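Local coordinates for histone-lysine N-methyltransferase, H3 lysine-9 specific SUVH4 (Arabidopsis thaliana, PDB 4QEO), which catalyses methylation of the histone H3 tail with S-adenosyl-L-methionine as methyl donor, and binds methylated DNA, so linking DNA methylation to transcriptional silencing, at residues F314-L319 against V331-P336; C382-V387 against Y402-D407; Q470-S475 against L481-L486. All coordinates share one frame; numbering follows the deposited sequence.

Contact 1. Residues F314-L319 against V331-P336; sequences FPYVDL and VFECGP. With ZN (zinc ion), chain F; ZN (zinc ion), chain G.
Tyr316 points its phenol end at the carboxylate of Glu333, the two side chains running at about a right angle. OH of Tyr316 lies 2.6 Å from OE2 of Glu333 in a weak hydrogen bond, with ring and carboxylate planes turned 53° apart. CG of Glu333 sits at the ring edge, in its plane, 3.8 Å from Tyr316 CE2, while Val331 CG1 comes obliquely to the same ring, 3.9 Å from CE2. That methyl is placed by a first torsion of 166°, anti to the backbone N, and bridges Tyr316 and Pro315, whose CG it meets at 3.8 Å. The carboxylate has further partners: Gln350 and a salt bridge to Arg483 at OE1, Ser349 at OE2. The next residue, Cys334, bridges two zinc ions through SG, 2.2 Å from the zinc ion of chain G and 2.5 Å from that of chain F, as part of the triangular three-zinc cluster of the pre-SET domain. The contact joins the two-stranded sheet 316-317/323-324, packed through Val317 on helix 10-30, to the outer strand 331-332 of another sheet, where it runs parallel to strand 467-473 of the SET domain.

Contact 2. Residues C382-V387 against Y402-D407; sequences CEYIGV and YIFEID. With SAH (S-adenosyl-L-homocysteine), chain E.
Tyr384 and Phe404 both hold CG anti to the backbone N, with chi1 at -163° in Tyr384, and these torsions extend the two side chains into each other from 382-387 and 402-407. The rings meet obliquely, their centroids 5.0 Å apart and their planes 49° from one another. The closest touch comes from the CB of Phe404, which lies over one face of the Tyr384 ring, offset toward the rim and 3.6 Å from CE1. Its position 23° off the ring normal supports a CH-pi contact. Farther along the phenylalanine, CD2 approaches CD2 of Tyr384 at 3.8 Å.

The hydroxyl of Tyr384 reaches past Phe404 to the backbone, where OH gives a weak hydrogen bond to Tyr402 O at 3.0 Å. An alanine in place of Tyr384 is likely to leave this carbonyl without its phenolic donor and to open a gap beneath the CB and ring of Phe404.

Tyr402 sends its own ring away from Tyr384, to S-adenosyl-L-homocysteine, and its CE1 is 3.4 Å from SD of the ligand. Arg457 makes a cation-pi contact with this ring, and Asn460 and His461 hydrogen-bond the same ligand.

A basic side chain of the bound histone peptide packs on Tyr384 and Phe404, and Tyr500 touches both rings. A weak hydroxyl-to-carbonyl hydrogen bond therefore ties a tyrosine at the peptide to a tyrosine at the cofactor product, a layout characteristic of SET-domain methyltransferases, in which substrate and cofactor meet from separate sides.

Contact 3. Residues Q470-S475 against L481-L486; sequences QCVLSS and LARVVL
Val472 and Arg483 exchange two backbone hydrogen bonds: Val472 N to Arg483 O at 2.8 Å, with an N-H...O angle of 165°, and Arg483 N to Val472 O, also at 2.8 Å but more bent at 137°. Gln470 and Val485 repeat the reciprocal pattern two residues away, N of Gln470 reaching O of Val485 at 2.9 Å. Between these hydrogen-bonded pairs lies the non-hydrogen-bonded pair Cys471-Val484, where the CA of Cys471 makes a CA-H...O contact with Arg483 O.

The guanidinium of Arg483 adds a side-chain bond. Its chain bends at chi3, bringing NH1 to Ser474 OG at 3.0 Å, with the hydroxyl oxygen tilted out of the guanidinium plane. NH1 also passes 3.4 Å from CG1 of Val472, which it approaches obliquely. The charge has stronger mates outside the hairpin: NE forms a salt bridge with Glu383, and NH2 bonds to Ser349. With a second carboxylate at NH1, the charge is probably balanced and the group fixed in position. Gln470 curls its amide over to the carbonyl of the next residue, where NE2 meets Cys471 O almost straight; the same nitrogen also bonds to Arg328 O.

Apolar packing completes both faces. On the face carrying Gln470, Val472, Arg483 and Val485, the CG2 methyls of Val472 and Val485 meet at 3.8 Å. Toward the turn, CD2 of Leu473 lies 4.0 Å from CB of Ala482, and Ala482 CB also faces CB of Cys471. The short strand axes approach to 4.8 Å, with their directions 135° apart, describing a twisted antiparallel beta hairpin of the SET domain.

Overall arrangement
Contact 3 lies between the other two within one four-stranded mixed sheet: strand 331-332 of contact 1 flanks 467-473, and strand 380-383 of contact 2 flanks 483-488. The centres of contacts 1 and 3 are about 12 Å apart, those of contacts 2 and 3 about 10 Å. The seams are backbone bonds, Glu333 N to Leu473 O at 2.8 Å and Tyr384 N to Val484 O at 2.7 Å. Arg483 has partners in both flanking contacts. On one flank Cys334 binds zinc; on the other Tyr402 lines the S-adenosyl-L-homocysteine pocket. From contact 3, the side chain of Ser474 is about 9 Å from a zinc ion and that of Val484 about 13 Å from S-adenosyl-L-homocysteine.

Contact 1. Residues F314-L319 against V331-P336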
loop_
_atom_site.group_PDB
_atom_site.type_symbol
_atom_site.label_atom_id
_atom_site.label_comp_id
_atom_site.label_asym_id
_atom_site.label_seq_id
_atom_site.Cartn_x
_atom_site.Cartn_y
_atom_site.Cartn_z
ATOM N N PHE A 314 -13.153 -17.269 6.105
ATOM C CA PHE A 314 -11.924 -17.220 5.326
ATOM C C PHE A 314 -11.162 -15.918 5.561
ATOM O O PHE A 314 -11.738 -14.830 5.490
ATOM C CB PHE A 314 -12.217 -17.418 3.841
ATOM C CG PHE A 314 -12.760 -18.774 3.526
ATOM C CD1 PHE A 314 -11.909 -19.866 3.435
ATOM C CD2 PHE A 314 -14.122 -18.968 3.348
ATOM C CE1 PHE A 314 -12.407 -21.133 3.160
ATOM C CE2 PHE A 314 -14.623 -20.230 3.064
ATOM C CZ PHE A 314 -13.763 -21.313 2.972
ATOM N N PRO A 315 -9.866 -16.042 5.878
ATOM C CA PRO A 315 -8.989 -14.898 6.150
ATOM C C PRO A 315 -8.603 -14.158 4.871
ATOM O O PRO A 315 -8.238 -12.983 4.938
ATOM C CB PRO A 315 -7.768 -15.545 6.819
ATOM C CG PRO A 315 -7.759 -16.954 6.299
ATOM C CD PRO A 315 -9.205 -17.334 6.148
ATOM N N TYR A 316 -8.703 -14.827 3.726
ATOM C CA TYR A 316 -8.370 -14.202 2.452
ATOM C C TYR A 316 -9.614 -13.942 1.643
ATOM O O TYR A 316 -10.572 -14.714 1.709
ATOM C CB TYR A 316 -7.450 -15.078 1.606
ATOM C CG TYR A 316 -6.112 -15.409 2.223
ATOM C CD1 TYR A 316 -5.092 -14.464 2.280
ATOM C CD2 TYR A 316 -5.857 -16.688 2.709
ATOM C CE1 TYR A 316 -3.863 -14.772 2.825
ATOM C CE2 TYR A 316 -4.634 -17.009 3.260
ATOM C CZ TYR A 316 -3.640 -16.055 3.313
ATOM O OH TYR A 316 -2.425 -16.391 3.856
ATOM N N VAL A 317 -9.582 -12.858 0.869
ATOM C CA VAL A 317 -10.623 -12.578 -0.098
ATOM C C VAL A 317 -10.059 -12.835 -1.491
ATOM O O VAL A 317 -8.859 -12.681 -1.730
ATOM C CB VAL A 317 -11.168 -11.124 0.035
ATOM C CG1 VAL A 317 -10.152 -10.106 -0.447
ATOM C CG2 VAL A 317 -12.481 -10.978 -0.710
ATOM N N ASP A 318 -10.927 -13.251 -2.404
ATOM C CA ASP A 318 -10.516 -13.621 -3.750
ATOM C C ASP A 318 -10.453 -12.398 -4.638
ATOM O O ASP A 318 -11.325 -12.189 -5.483
ATOM C CB ASP A 318 -11.503 -14.629 -4.346
ATOM C CG ASP A 318 -11.042 -15.169 -5.686
ATOM O OD1 ASP A 318 -9.856 -14.971 -6.020
ATOM O OD2 ASP A 318 -11.854 -15.796 -6.398
ATOM N N LEU A 319 -9.418 -11.594 -4.450
ATOM C CA LEU A 319 -9.288 -10.351 -5.185
ATOM C C LEU A 319 -7.821 -10.178 -5.520
ATOM O O LEU A 319 -6.958 -10.383 -4.659
ATOM C CB LEU A 319 -9.787 -9.189 -4.325
ATOM C CG LEU A 319 -9.637 -7.768 -4.877
ATOM C CD1 LEU A 319 -10.511 -7.578 -6.113
ATOM C CD2 LEU A 319 -9.967 -6.733 -3.805
ATOM N N VAL A 331 -2.853 -17.506 10.673
ATOM C CA VAL A 331 -3.746 -17.820 9.565
ATOM C C VAL A 331 -3.643 -19.322 9.291
ATOM O O VAL A 331 -2.547 -19.878 9.281
ATOM C CB VAL A 331 -3.392 -16.988 8.285
ATOM C CG1 VAL A 331 -4.076 -17.551 7.047
ATOM C CG2 VAL A 331 -3.767 -15.527 8.466
ATOM N N PHE A 332 -4.785 -19.977 9.109
ATOM C CA PHE A 332 -4.818 -21.410 8.841
ATOM C C PHE A 332 -5.136 -21.669 7.379
ATOM O O PHE A 332 -6.288 -21.576 6.953
ATOM C CB PHE A 332 -5.857 -22.105 9.715
ATOM C CG PHE A 332 -5.489 -22.175 11.173
ATOM C CD1 PHE A 332 -4.687 -23.198 11.655
ATOM C CD2 PHE A 332 -5.967 -21.234 12.067
ATOM C CE1 PHE A 332 -4.360 -23.276 13.003
ATOM C CE2 PHE A 332 -5.645 -21.306 13.416
ATOM C CZ PHE A 332 -4.842 -22.331 13.883
ATOM N N GLU A 333 -4.103 -21.985 6.615
ATOM C CA GLU A 333 -4.261 -22.244 5.201
ATOM C C GLU A 333 -4.521 -23.715 4.930
ATOM O O GLU A 333 -4.165 -24.591 5.730
ATOM C CB GLU A 333 -3.019 -21.797 4.430
ATOM C CG GLU A 333 -2.978 -20.299 4.143
ATOM C CD GLU A 333 -1.806 -19.884 3.261
ATOM O OE1 GLU A 333 -0.993 -20.749 2.869
ATOM O OE2 GLU A 333 -1.696 -18.681 2.958
ATOM N N CYS A 334 -5.139 -23.968 3.785
ATOM C CA CYS A 334 -5.258 -25.316 3.265
ATOM C C CYS A 334 -3.858 -25.894 3.034
ATOM O O CYS A 334 -2.900 -25.165 2.737
ATOM C CB CYS A 334 -6.092 -25.323 1.982
ATOM S SG CYS A 334 -7.873 -24.937 2.227
ATOM N N GLY A 335 -3.741 -27.207 3.199
ATOM C CA GLY A 335 -2.448 -27.861 3.158
ATOM C C GLY A 335 -2.405 -29.098 2.277
ATOM O O GLY A 335 -3.282 -29.307 1.448
ATOM N N PRO A 336 -1.368 -29.922 2.456
ATOM C CA PRO A 336 -1.062 -31.105 1.638
ATOM C C PRO A 336 -2.192 -32.143 1.566
ATOM O O PRO A 336 -2.342 -32.814 0.537
ATOM C CB PRO A 336 0.165 -31.699 2.346
ATOM C CG PRO A 336 0.836 -30.504 2.965
ATOM C CD PRO A 336 -0.312 -29.652 3.452
HETATM ZN ZN ZN F . -8.317 -26.984 3.556
HETATM ZN ZN ZN G . -8.746 -25.051 0.185
#

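Contact 2. Residues C382-V387 against Y402-D407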
loop_
_atom_site.group_PDB
_atom_site.type_symbol
_atom_site.label_atom_id
_atom_site.label_comp_id
_atom_site.label_asym_id
_atom_site.label_seq_id
_atom_site.Cartn_x
_atom_site.Cartn_y
_atom_site.Cartn_z
ATOM N N CYS A 382 6.154 -12.571 0.415
ATOM C CA CYS A 382 6.939 -13.825 0.385
ATOM C C CYS A 382 6.973 -14.491 1.719
ATOM O O CYS A 382 6.812 -13.829 2.724
ATOM C CB CYS A 382 8.395 -13.568 -0.028
ATOM S SG CYS A 382 9.240 -12.390 1.048
ATOM N N GLU A 383 7.222 -15.796 1.729
ATOM C CA GLU A 383 7.519 -16.488 2.963
ATOM C C GLU A 383 8.980 -16.211 3.274
ATOM O O GLU A 383 9.804 -16.094 2.372
ATOM C CB GLU A 383 7.296 -18.006 2.811
ATOM C CG GLU A 383 7.444 -18.767 4.128
ATOM C CD GLU A 383 7.076 -20.251 4.034
ATOM O OE1 GLU A 383 6.247 -20.623 3.181
ATOM O OE2 GLU A 383 7.629 -21.048 4.824
ATOM N N TYR A 384 9.311 -16.091 4.548
ATOM C CA TYR A 384 10.714 -16.066 4.921
ATOM C C TYR A 384 11.258 -17.501 4.875
ATOM O O TYR A 384 10.967 -18.308 5.754
ATOM C CB TYR A 384 10.886 -15.453 6.308
ATOM C CG TYR A 384 12.300 -15.008 6.607
ATOM C CD1 TYR A 384 13.229 -15.900 7.126
ATOM C CD2 TYR A 384 12.706 -13.703 6.369
ATOM C CE1 TYR A 384 14.524 -15.509 7.401
ATOM C CE2 TYR A 384 14.006 -13.300 6.642
ATOM C CZ TYR A 384 14.909 -14.214 7.164
ATOM O OH TYR A 384 16.204 -13.837 7.447
ATOM N N ILE A 385 12.028 -17.805 3.830
ATOM C CA ILE A 385 12.618 -19.133 3.625
ATOM C C ILE A 385 14.115 -19.179 3.980
ATOM O O ILE A 385 14.874 -18.256 3.674
ATOM C CB ILE A 385 12.424 -19.593 2.157
ATOM C CG1 ILE A 385 10.932 -19.643 1.797
ATOM C CG2 ILE A 385 13.080 -20.958 1.908
ATOM C CD1 ILE A 385 10.150 -20.712 2.533
ATOM N N GLY A 386 14.527 -20.264 4.625
ATOM C CA GLY A 386 15.913 -20.480 5.013
ATOM C C GLY A 386 16.027 -21.873 5.616
ATOM O O GLY A 386 15.163 -22.722 5.367
ATOM N N VAL A 387 17.072 -22.112 6.408
ATOM C CA VAL A 387 17.220 -23.385 7.110
ATOM C C VAL A 387 16.619 -23.291 8.504
ATOM O O VAL A 387 17.094 -22.519 9.329
ATOM C CB VAL A 387 18.698 -23.797 7.266
ATOM C CG1 VAL A 387 18.799 -25.133 8.017
ATOM C CG2 VAL A 387 19.364 -23.907 5.918
ATOM N N TYR A 402 20.814 -12.722 9.630
ATOM C CA TYR A 402 19.711 -13.213 8.808
ATOM C C TYR A 402 18.917 -14.320 9.478
ATOM O O TYR A 402 18.415 -15.234 8.815
ATOM C CB TYR A 402 20.227 -13.677 7.447
ATOM C CG TYR A 402 21.030 -12.627 6.714
ATOM C CD1 TYR A 402 20.433 -11.792 5.781
ATOM C CD2 TYR A 402 22.390 -12.473 6.957
ATOM C CE1 TYR A 402 21.166 -10.842 5.104
ATOM C CE2 TYR A 402 23.127 -11.522 6.291
ATOM C CZ TYR A 402 22.512 -10.708 5.367
ATOM O OH TYR A 402 23.250 -9.758 4.701
ATOM N N ILE A 403 18.793 -14.231 10.796
ATOM C CA ILE A 403 18.009 -15.202 11.548
ATOM C C ILE A 403 16.663 -14.633 11.975
ATOM O O ILE A 403 16.589 -13.595 12.636
ATOM C CB ILE A 403 18.763 -15.681 12.784
ATOM C CG1 ILE A 403 20.059 -16.362 12.363
ATOM C CG2 ILE A 403 17.904 -16.629 13.601
ATOM C CD1 ILE A 403 20.817 -16.903 13.511
ATOM N N PHE A 404 15.598 -15.317 11.584
ATOM C CA PHE A 404 14.250 -14.907 11.946
ATOM C C PHE A 404 13.694 -15.868 12.996
ATOM O O PHE A 404 13.424 -17.027 12.699
ATOM C CB PHE A 404 13.349 -14.905 10.702
ATOM C CG PHE A 404 12.121 -14.038 10.833
ATOM C CD1 PHE A 404 11.126 -14.353 11.749
ATOM C CD2 PHE A 404 11.957 -12.923 10.027
ATOM C CE1 PHE A 404 9.996 -13.567 11.876
ATOM C CE2 PHE A 404 10.827 -12.124 10.147
ATOM C CZ PHE A 404 9.842 -12.452 11.076
ATOM N N GLU A 405 13.516 -15.394 14.223
ATOM C CA GLU A 405 12.925 -16.241 15.255
ATOM C C GLU A 405 11.426 -16.411 15.043
ATOM O O GLU A 405 10.717 -15.452 14.759
ATOM C CB GLU A 405 13.206 -15.685 16.651
ATOM C CG GLU A 405 14.623 -15.937 17.130
ATOM C CD GLU A 405 14.887 -15.351 18.499
ATOM O OE1 GLU A 405 13.999 -14.646 19.026
ATOM O OE2 GLU A 405 15.981 -15.595 19.047
ATOM N N ILE A 406 10.950 -17.638 15.193
ATOM C CA ILE A 406 9.534 -17.934 15.027
ATOM C C ILE A 406 8.801 -17.830 16.360
ATOM O O ILE A 406 8.997 -18.660 17.245
ATOM C CB ILE A 406 9.328 -19.352 14.439
ATOM C CG1 ILE A 406 10.095 -19.506 13.125
ATOM C CG2 ILE A 406 7.851 -19.646 14.228
ATOM C CD1 ILE A 406 10.029 -20.907 12.550
ATOM N N ASP A 407 7.962 -16.808 16.504
ATOM C CA ASP A 407 7.152 -16.652 17.711
ATOM C C ASP A 407 5.747 -16.143 17.393
ATOM O O ASP A 407 5.573 -15.040 16.875
ATOM C CB ASP A 407 7.845 -15.725 18.720
ATOM C CG ASP A 407 7.092 -15.624 20.041
ATOM O OD1 ASP A 407 7.461 -14.763 20.868
ATOM O OD2 ASP A 407 6.133 -16.400 20.258
HETATM N N SAH E . 20.720 -5.099 3.969
HETATM C CA SAH E . 20.926 -6.489 4.363
HETATM C CB SAH E . 19.610 -7.267 4.319
HETATM C CG SAH E . 18.835 -7.250 5.636
HETATM S SD SAH E . 19.541 -8.384 6.861
HETATM C C SAH E . 22.013 -7.151 3.521
HETATM O O SAH E . 22.052 -8.373 3.390
HETATM O OXT SAH E . 22.880 -6.478 2.954
HETATM C "C5'" SAH E . 19.566 -7.140 8.174
HETATM C "C4'" SAH E . 20.909 -6.429 8.230
HETATM O "O4'" SAH E . 20.894 -5.343 7.320
HETATM C "C3'" SAH E . 21.209 -5.872 9.612
HETATM O "O3'" SAH E . 22.155 -6.666 10.283
HETATM C "C2'" SAH E . 21.767 -4.489 9.357
HETATM O "O2'" SAH E . 23.176 -4.514 9.370
HETATM C "C1'" SAH E . 21.284 -4.147 7.963
HETATM N N9 SAH E . 20.108 -3.276 8.106
HETATM C C8 SAH E . 18.792 -3.645 7.975
HETATM N N7 SAH E . 18.015 -2.563 8.202
HETATM C C5 SAH E . 18.818 -1.515 8.490
HETATM C C6 SAH E . 18.548 -0.190 8.803
HETATM N N6 SAH E . 17.288 0.235 8.849
HETATM N N1 SAH E . 19.595 0.673 9.060
HETATM C C2 SAH E . 20.901 0.224 9.007
HETATM N N3 SAH E . 21.162 -1.096 8.694
HETATM C C4 SAH E . 20.138 -1.948 8.437
#

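Contact 3. Residues Q470-S475 against L481-L486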
loop_
_atom_site.group_PDB
_atom_site.type_symbol
_atom_site.label_atom_id
_atom_site.label_comp_id
_atom_site.label_asym_id
_atom_site.label_seq_id
_atom_site.Cartn_x
_atom_site.Cartn_y
_atom_site.Cartn_z
ATOM N N GLN A 470 3.153 -12.179 9.155
ATOM C CA GLN A 470 1.976 -12.965 9.472
ATOM C C GLN A 470 2.354 -14.438 9.625
ATOM O O GLN A 470 2.930 -15.045 8.698
ATOM C CB GLN A 470 0.923 -12.798 8.376
ATOM C CG GLN A 470 -0.308 -13.642 8.599
ATOM C CD GLN A 470 -1.048 -13.245 9.849
ATOM O OE1 GLN A 470 -1.556 -12.124 9.958
ATOM N NE2 GLN A 470 -1.115 -14.158 10.807
ATOM N N CYS A 471 2.052 -15.009 10.792
ATOM C CA CYS A 471 2.270 -16.436 11.009
ATOM C C CYS A 471 1.188 -17.241 10.306
ATOM O O CYS A 471 0.003 -16.943 10.429
ATOM C CB CYS A 471 2.300 -16.781 12.502
ATOM S SG CYS A 471 3.828 -16.275 13.346
ATOM N N VAL A 472 1.612 -18.255 9.561
ATOM C CA VAL A 472 0.690 -19.097 8.809
ATOM C C VAL A 472 0.968 -20.574 9.102
ATOM O O VAL A 472 2.120 -21.003 9.054
ATOM C CB VAL A 472 0.846 -18.869 7.288
ATOM C CG1 VAL A 472 -0.100 -19.783 6.507
ATOM C CG2 VAL A 472 0.616 -17.410 6.932
ATOM N N LEU A 473 -0.083 -21.331 9.422
ATOM C CA LEU A 473 0.002 -22.790 9.515
ATOM C C LEU A 473 -0.754 -23.425 8.342
ATOM O O LEU A 473 -1.880 -23.028 8.030
ATOM C CB LEU A 473 -0.582 -23.281 10.846
ATOM C CG LEU A 473 0.218 -22.931 12.105
ATOM C CD1 LEU A 473 -0.606 -23.173 13.365
ATOM C CD2 LEU A 473 1.521 -23.712 12.156
ATOM N N SER A 474 -0.135 -24.397 7.683
ATOM C CA SER A 474 -0.777 -25.058 6.539
ATOM C C SER A 474 -0.485 -26.547 6.526
ATOM O O SER A 474 -1.395 -27.364 6.360
ATOM C CB SER A 474 -0.310 -24.452 5.211
ATOM O OG SER A 474 1.107 -24.315 5.177
ATOM N N SER A 475 0.785 -26.900 6.688
ATOM C CA SER A 475 1.152 -28.321 6.669
ATOM C C SER A 475 1.067 -28.975 8.041
ATOM O O SER A 475 1.024 -30.196 8.132
ATOM C CB SER A 475 2.543 -28.535 6.078
ATOM O OG SER A 475 3.532 -28.028 6.950
ATOM N N LEU A 481 6.584 -23.852 14.876
ATOM C CA LEU A 481 7.180 -24.032 13.559
ATOM C C LEU A 481 6.312 -23.426 12.466
ATOM O O LEU A 481 6.296 -23.927 11.339
ATOM C CB LEU A 481 7.355 -25.528 13.262
ATOM C CG LEU A 481 8.612 -26.241 13.738
ATOM C CD1 LEU A 481 9.791 -25.287 13.770
ATOM C CD2 LEU A 481 8.379 -26.896 15.079
ATOM N N ALA A 482 5.578 -22.370 12.794
ATOM C CA ALA A 482 4.724 -21.713 11.805
ATOM C C ALA A 482 5.525 -21.191 10.625
ATOM O O ALA A 482 6.716 -20.896 10.742
ATOM C CB ALA A 482 3.934 -20.586 12.436
ATOM N N ARG A 483 4.868 -21.116 9.476
ATOM C CA ARG A 483 5.411 -20.409 8.329
ATOM C C ARG A 483 5.375 -18.908 8.605
ATOM O O ARG A 483 4.417 -18.393 9.182
ATOM C CB ARG A 483 4.632 -20.778 7.063
ATOM C CG ARG A 483 4.857 -22.241 6.641
ATOM C CD ARG A 483 3.965 -22.667 5.498
ATOM N NE ARG A 483 4.027 -21.715 4.406
ATOM C CZ ARG A 483 2.967 -21.182 3.801
ATOM N NH1 ARG A 483 1.725 -21.514 4.159
ATOM N NH2 ARG A 483 3.155 -20.316 2.825
ATOM N N VAL A 484 6.440 -18.213 8.220
ATOM C CA VAL A 484 6.539 -16.782 8.443
ATOM C C VAL A 484 6.380 -16.078 7.111
ATOM O O VAL A 484 7.232 -16.226 6.236
ATOM C CB VAL A 484 7.910 -16.421 9.039
ATOM C CG1 VAL A 484 8.067 -14.902 9.158
ATOM C CG2 VAL A 484 8.087 -17.105 10.387
ATOM N N VAL A 485 5.290 -15.329 6.946
ATOM C CA VAL A 485 4.976 -14.738 5.643
ATOM C C VAL A 485 4.844 -13.201 5.689
ATOM O O VAL A 485 4.138 -12.642 6.518
ATOM C CB VAL A 485 3.690 -15.360 5.038
ATOM C CG1 VAL A 485 3.410 -14.783 3.663
ATOM C CG2 VAL A 485 3.818 -16.886 4.941
ATOM N N LEU A 486 5.539 -12.531 4.786
ATOM C CA LEU A 486 5.482 -11.086 4.654
ATOM C C LEU A 486 4.362 -10.689 3.705
ATOM O O LEU A 486 4.332 -11.119 2.524
ATOM C CB LEU A 486 6.825 -10.543 4.158
ATOM C CG LEU A 486 7.973 -10.746 5.152
ATOM C CD1 LEU A 486 9.320 -10.422 4.515
ATOM C CD2 LEU A 486 7.761 -9.895 6.388
#